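Local coordinates for lipopolysaccharide biosynthesis protein wbpB (Thermus thermophilus, PDB 3O9Z) that binds NAD and 2-oxoglutarate and probably acts as the NAD-dependent sugar dehydrogenase in the biosynthesis of 2,3-diacetamido-2,3-dideoxy-D-mannuronic acid, at residues K152-T157 / A221-F226; L200-H205 / G214-E219. All blocks are in the same frame, centred on the assembly; numbering follows the deposited sequence.

Both contacts lie in the six-stranded mixed sheet of the C-terminal alpha/beta domain, their centres about 9 Å apart. Contact 1 pairs strands 152-160 and 221-228 in parallel inside the sheet, whereas contact 2 is the antiparallel hairpin of strands 199-207 and 211-218, the former outermost within the chain. The two are joined where 211-218 runs beside 221-228. One face of contact 1 packs on helix 186-196, that of contact 2 on helices 186-196 and 281-294. The second face is mixed in contact 1, with an arginine-aspartate salt bridge; in contact 2 two histidines share one carboxylate there. Contact 1 has more buried residues, contact 2 more exposed ones.

Contact 1 of 2, residues K152-T157 / A221-F226; sequences KDVVLT and ARVRWF
Arg-222 grips Asp-153 side-on across two parallel strands, giving one nitrogen to each carboxylate oxygen. Its NE lies 2.8 Å from OD1 of Asp-153, while NH1 reaches OD2 of Asp-153 at 2.9 Å in a straighter bond (168°). Both oxygens are met on their syn sides, yet the carboxylate and guanidinium planes stand 49° apart. A bend at chi3 (-70°) turns the NE/NH1 edge of the guanidinium to the aspartate. With an alanine in place of this arginine, the Asp-153 carboxylate would probably lose its two-bond, side-on countercharge and be freer to turn. Further along, Val-155 sets CG2 3.5 Å from NH1 of Arg-224, whose NH2 is bound to the carbonyl of Arg-307. A water in the plane of the Arg-224 guanidinium accepts from its NE and donates to O of Val-154.

The face of Val-154, Val-223 and Leu-156 is largely apolar. The two valines hold CG1 anti to the backbone N, which brings these methyls side by side at 4.0 Å; CG2 of Val-154 meets CB of Ala-221 at 3.9 Å. Phe-196, Leu-192 and Phe-188 of helix 186-196 pack over this face. Five backbone hydrogen bonds hold the register of this parallel pair inside the mixed sheet of the C-terminal alpha/beta domain, between 245-251 and 211-218. The chemistry implies a two-sided pair: apolar toward the helix, and mixed on the reverse, with the salt bridge at the Asp-153 end and Val-155 and Phe-226 apolar further on.

Contact 2 of 2, residues L200-H205 / G214-E219; sequences LHVEVH and GYLELE
Tyr-215 and Glu-203 form a hydrogen-bonded antiparallel pair, their side chains lying alongside one another and pointing the same way. CD2 of the tyrosine ring comes 4.0 Å from CD of Glu-203, with ring and carboxylate planes 48° apart. With its CG anti to the backbone N (chi1 175°), Tyr-215 also turns the CD2 edge of its ring toward the edge of the His-201 imidazole. Beside this, His-205 lays one ring face over Gly-214, whose CA sits 3.9 Å from the ring centroid in a CH-pi contact. The backbones also come close here, CA of Gly-214 lying 3.3 Å from O of Glu-203.

The two imidazoles are positioned by Glu-203, which takes a hydrogen bond from a histidine at each oxygen: NE2 of His-201 reaches OE2 of Glu-203 at 2.6 Å, and NE2 of His-205 reaches OE1 of Glu-203 at 2.9 Å. Each oxygen accepts on its anti lone pair and lies in or near the plane of its imidazole, fixing the carboxylate's rotation; the negative charge would tend to favour protonated imidazoles. A water bridges ND1 of His-205 and the carbonyl of Gly-214.

At the other end a classic beta bulge sets Leu-200 and His-201 against Glu-217, whose O accepts from Leu-200 N at 2.7 Å and His-201 N at 3.3 Å. On the reverse face CG2 of Val-202 touches CD2 of Leu-216 at 3.8 Å. Leu-216 packs on Phe-189 and Leu-192 of helix 186-196, Val-202 leans on Leu-294 of helix 281-294, and strand 221-228 continues the sheet beyond 211-218.

Contact 1 of 2, residues K152-T157 / A221-F226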
# COMPACT_ATOMS: atom_id res chain seq x y z
N LYS A 152 -44.45 14.92 -13.29
CA LYS A 152 -44.34 15.84 -12.17
C LYS A 152 -43.10 16.74 -12.32
O LYS A 152 -42.15 16.38 -13.03
CB LYS A 152 -44.23 15.06 -10.87
CG LYS A 152 -45.58 14.34 -10.47
CD LYS A 152 -46.83 15.11 -10.89
CE LYS A 152 -48.10 14.30 -10.61
NZ LYS A 152 -49.37 15.06 -10.89
N ASP A 153 -43.14 17.92 -11.73
CA ASP A 153 -41.97 18.79 -11.68
C ASP A 153 -41.33 18.61 -10.33
O ASP A 153 -41.98 18.65 -9.29
CB ASP A 153 -42.41 20.24 -11.88
CG ASP A 153 -42.75 20.50 -13.33
OD1 ASP A 153 -41.83 20.42 -14.17
OD2 ASP A 153 -43.96 20.61 -13.64
N VAL A 154 -40.02 18.33 -10.35
CA VAL A 154 -39.33 17.84 -9.15
C VAL A 154 -38.06 18.65 -8.95
O VAL A 154 -37.36 18.96 -9.93
CB VAL A 154 -38.91 16.37 -9.37
CG1 VAL A 154 -38.09 15.89 -8.14
CG2 VAL A 154 -40.11 15.46 -9.57
N VAL A 155 -37.77 19.00 -7.70
CA VAL A 155 -36.49 19.60 -7.36
C VAL A 155 -35.81 18.63 -6.40
O VAL A 155 -36.36 18.30 -5.35
CB VAL A 155 -36.66 20.97 -6.69
CG1 VAL A 155 -35.32 21.50 -6.25
CG2 VAL A 155 -37.32 21.95 -7.66
N LEU A 156 -34.63 18.15 -6.77
CA LEU A 156 -33.89 17.18 -5.95
C LEU A 156 -32.65 17.91 -5.48
O LEU A 156 -31.88 18.45 -6.29
CB LEU A 156 -33.41 16.03 -6.86
CG LEU A 156 -32.92 14.76 -6.19
CD1 LEU A 156 -31.62 14.95 -5.43
CD2 LEU A 156 -34.02 14.09 -5.33
N THR A 157 -32.47 17.98 -4.15
CA THR A 157 -31.30 18.63 -3.57
C THR A 157 -30.62 17.64 -2.64
O THR A 157 -31.28 17.00 -1.81
CB THR A 157 -31.76 19.83 -2.73
OG1 THR A 157 -32.57 20.68 -3.56
CG2 THR A 157 -30.55 20.65 -2.26
N ALA A 221 -41.20 12.65 -15.07
CA ALA A 221 -40.88 13.89 -14.36
C ALA A 221 -39.89 14.75 -15.10
O ALA A 221 -39.03 14.25 -15.82
CB ALA A 221 -40.26 13.58 -12.98
N ARG A 222 -39.93 16.05 -14.81
CA ARG A 222 -38.84 16.96 -15.17
C ARG A 222 -38.15 17.30 -13.87
O ARG A 222 -38.79 17.69 -12.90
CB ARG A 222 -39.44 18.25 -15.78
CG ARG A 222 -40.14 17.96 -17.12
CD ARG A 222 -40.99 19.19 -17.57
NE ARG A 222 -42.16 19.40 -16.71
CZ ARG A 222 -43.32 18.79 -16.92
NH1 ARG A 222 -44.33 19.04 -16.10
NH2 ARG A 222 -43.49 17.96 -17.94
N VAL A 223 -36.83 17.13 -13.79
CA VAL A 223 -36.14 17.22 -12.51
C VAL A 223 -35.01 18.21 -12.56
O VAL A 223 -34.14 18.09 -13.43
CB VAL A 223 -35.53 15.84 -12.11
CG1 VAL A 223 -34.95 15.88 -10.66
CG2 VAL A 223 -36.59 14.74 -12.24
N ARG A 224 -34.97 19.19 -11.66
CA ARG A 224 -33.78 20.05 -11.51
C ARG A 224 -33.04 19.47 -10.31
O ARG A 224 -33.66 19.27 -9.25
CB ARG A 224 -34.20 21.49 -11.24
CG ARG A 224 -34.94 22.09 -12.44
CD ARG A 224 -35.37 23.51 -12.14
NE ARG A 224 -36.53 23.56 -11.25
CZ ARG A 224 -36.87 24.65 -10.57
NH1 ARG A 224 -37.97 24.66 -9.79
NH2 ARG A 224 -36.05 25.69 -10.59
N TRP A 225 -31.74 19.18 -10.44
CA TRP A 225 -30.99 18.52 -9.37
C TRP A 225 -29.73 19.26 -9.00
O TRP A 225 -29.12 19.93 -9.82
CB TRP A 225 -30.73 17.04 -9.71
CG TRP A 225 -29.97 16.80 -11.00
CD1 TRP A 225 -30.51 16.55 -12.25
CD2 TRP A 225 -28.56 16.77 -11.16
NE1 TRP A 225 -29.49 16.36 -13.17
CE2 TRP A 225 -28.29 16.47 -12.52
CE3 TRP A 225 -27.48 16.89 -10.26
CZ2 TRP A 225 -27.01 16.36 -13.04
CZ3 TRP A 225 -26.20 16.78 -10.81
CH2 TRP A 225 -25.97 16.52 -12.17
N PHE A 226 -29.35 19.13 -7.73
CA PHE A 226 -28.15 19.73 -7.19
C PHE A 226 -27.55 18.75 -6.21
O PHE A 226 -28.28 18.24 -5.34
CB PHE A 226 -28.50 21.05 -6.50
CG PHE A 226 -27.31 21.75 -5.90
CD1 PHE A 226 -26.69 22.76 -6.61
CD2 PHE A 226 -26.84 21.40 -4.64
CE1 PHE A 226 -25.60 23.43 -6.08
CE2 PHE A 226 -25.73 22.06 -4.09
CZ PHE A 226 -25.09 23.06 -4.84
O HOH W 1 -38.28 21.21 -11.37

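Contact 2 of 2, residues L200-H205 / G214-E219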
# COMPACT_ATOMS: atom_id res chain seq x y z
N LEU A 200 -34.99 10.71 -20.82
CA LEU A 200 -35.02 11.06 -22.24
C LEU A 200 -34.02 12.13 -22.60
O LEU A 200 -33.55 12.19 -23.73
CB LEU A 200 -36.45 11.56 -22.54
CG LEU A 200 -37.60 10.67 -22.08
CD1 LEU A 200 -38.92 11.31 -22.52
CD2 LEU A 200 -37.48 9.27 -22.69
N HIS A 201 -33.66 12.98 -21.65
CA HIS A 201 -32.75 14.09 -21.91
C HIS A 201 -32.00 14.37 -20.62
O HIS A 201 -32.58 14.33 -19.54
CB HIS A 201 -33.55 15.33 -22.34
CG HIS A 201 -32.73 16.58 -22.48
ND1 HIS A 201 -31.76 16.74 -23.45
CD2 HIS A 201 -32.82 17.77 -21.84
CE1 HIS A 201 -31.25 17.95 -23.36
NE2 HIS A 201 -31.88 18.60 -22.40
N VAL A 202 -30.69 14.58 -20.73
CA VAL A 202 -29.87 14.89 -19.56
C VAL A 202 -29.04 16.14 -19.82
O VAL A 202 -28.51 16.30 -20.94
CB VAL A 202 -28.85 13.76 -19.31
CG1 VAL A 202 -27.96 14.13 -18.11
CG2 VAL A 202 -29.58 12.47 -19.01
N GLU A 203 -28.97 17.06 -18.86
CA GLU A 203 -28.11 18.25 -18.94
C GLU A 203 -27.27 18.37 -17.68
O GLU A 203 -27.74 18.06 -16.59
CB GLU A 203 -28.91 19.56 -19.00
CG GLU A 203 -29.89 19.59 -20.13
CD GLU A 203 -30.74 20.83 -20.21
OE1 GLU A 203 -30.62 21.79 -19.41
OE2 GLU A 203 -31.60 20.82 -21.10
N VAL A 204 -26.06 18.91 -17.80
CA VAL A 204 -25.27 19.24 -16.62
C VAL A 204 -24.91 20.71 -16.72
O VAL A 204 -24.49 21.17 -17.81
CB VAL A 204 -24.06 18.32 -16.46
CG1 VAL A 204 -23.14 18.40 -17.67
CG2 VAL A 204 -23.28 18.69 -15.22
N HIS A 205 -25.13 21.45 -15.63
CA HIS A 205 -25.00 22.91 -15.62
C HIS A 205 -23.80 23.40 -14.82
O HIS A 205 -23.34 24.54 -15.00
CB HIS A 205 -26.25 23.55 -15.02
CG HIS A 205 -27.51 23.19 -15.73
ND1 HIS A 205 -28.73 23.12 -15.09
CD2 HIS A 205 -27.73 22.86 -17.03
CE1 HIS A 205 -29.65 22.76 -15.96
NE2 HIS A 205 -29.08 22.60 -17.15
N GLY A 214 -27.75 19.92 -12.47
CA GLY A 214 -28.23 19.78 -13.84
C GLY A 214 -29.74 19.59 -13.90
O GLY A 214 -30.47 19.99 -12.99
N TYR A 215 -30.18 19.00 -15.00
CA TYR A 215 -31.61 18.80 -15.29
C TYR A 215 -31.79 17.46 -15.96
O TYR A 215 -30.91 17.03 -16.74
CB TYR A 215 -32.06 19.92 -16.24
CG TYR A 215 -33.48 19.83 -16.75
CD1 TYR A 215 -34.54 20.24 -15.92
CD2 TYR A 215 -33.75 19.29 -18.00
CE1 TYR A 215 -35.83 20.14 -16.36
CE2 TYR A 215 -35.09 19.21 -18.44
CZ TYR A 215 -36.08 19.64 -17.60
OH TYR A 215 -37.38 19.57 -18.10
N LEU A 216 -32.88 16.76 -15.68
CA LEU A 216 -33.25 15.55 -16.38
C LEU A 216 -34.67 15.71 -16.88
O LEU A 216 -35.53 16.17 -16.14
CB LEU A 216 -33.28 14.32 -15.47
CG LEU A 216 -31.99 14.10 -14.66
CD1 LEU A 216 -32.23 13.18 -13.47
CD2 LEU A 216 -30.98 13.45 -15.64
N GLU A 217 -34.94 15.19 -18.06
CA GLU A 217 -36.32 14.89 -18.46
C GLU A 217 -36.49 13.39 -18.41
O GLU A 217 -35.86 12.69 -19.21
CB GLU A 217 -36.59 15.42 -19.87
CG GLU A 217 -38.06 15.17 -20.28
CD GLU A 217 -38.32 15.30 -21.78
OE1 GLU A 217 -37.37 15.48 -22.57
OE2 GLU A 217 -39.49 15.20 -22.17
N LEU A 218 -37.33 12.91 -17.50
CA LEU A 218 -37.61 11.48 -17.36
C LEU A 218 -39.01 11.19 -17.87
O LEU A 218 -39.84 12.12 -18.01
CB LEU A 218 -37.53 11.05 -15.89
CG LEU A 218 -36.24 11.53 -15.18
CD1 LEU A 218 -36.29 11.20 -13.69
CD2 LEU A 218 -34.96 11.07 -15.87
N GLU A 219 -39.30 9.92 -18.12
CA GLU A 219 -40.65 9.55 -18.57
C GLU A 219 -41.71 10.16 -17.66
O GLU A 219 -42.71 10.71 -18.18
CB GLU A 219 -40.79 8.03 -18.55
CG GLU A 219 -40.01 7.39 -19.69
CD GLU A 219 -40.04 5.87 -19.59
OE1 GLU A 219 -39.48 5.30 -18.64
OE2 GLU A 219 -40.71 5.23 -20.44
O HOH W 2 -29.58 22.83 -12.37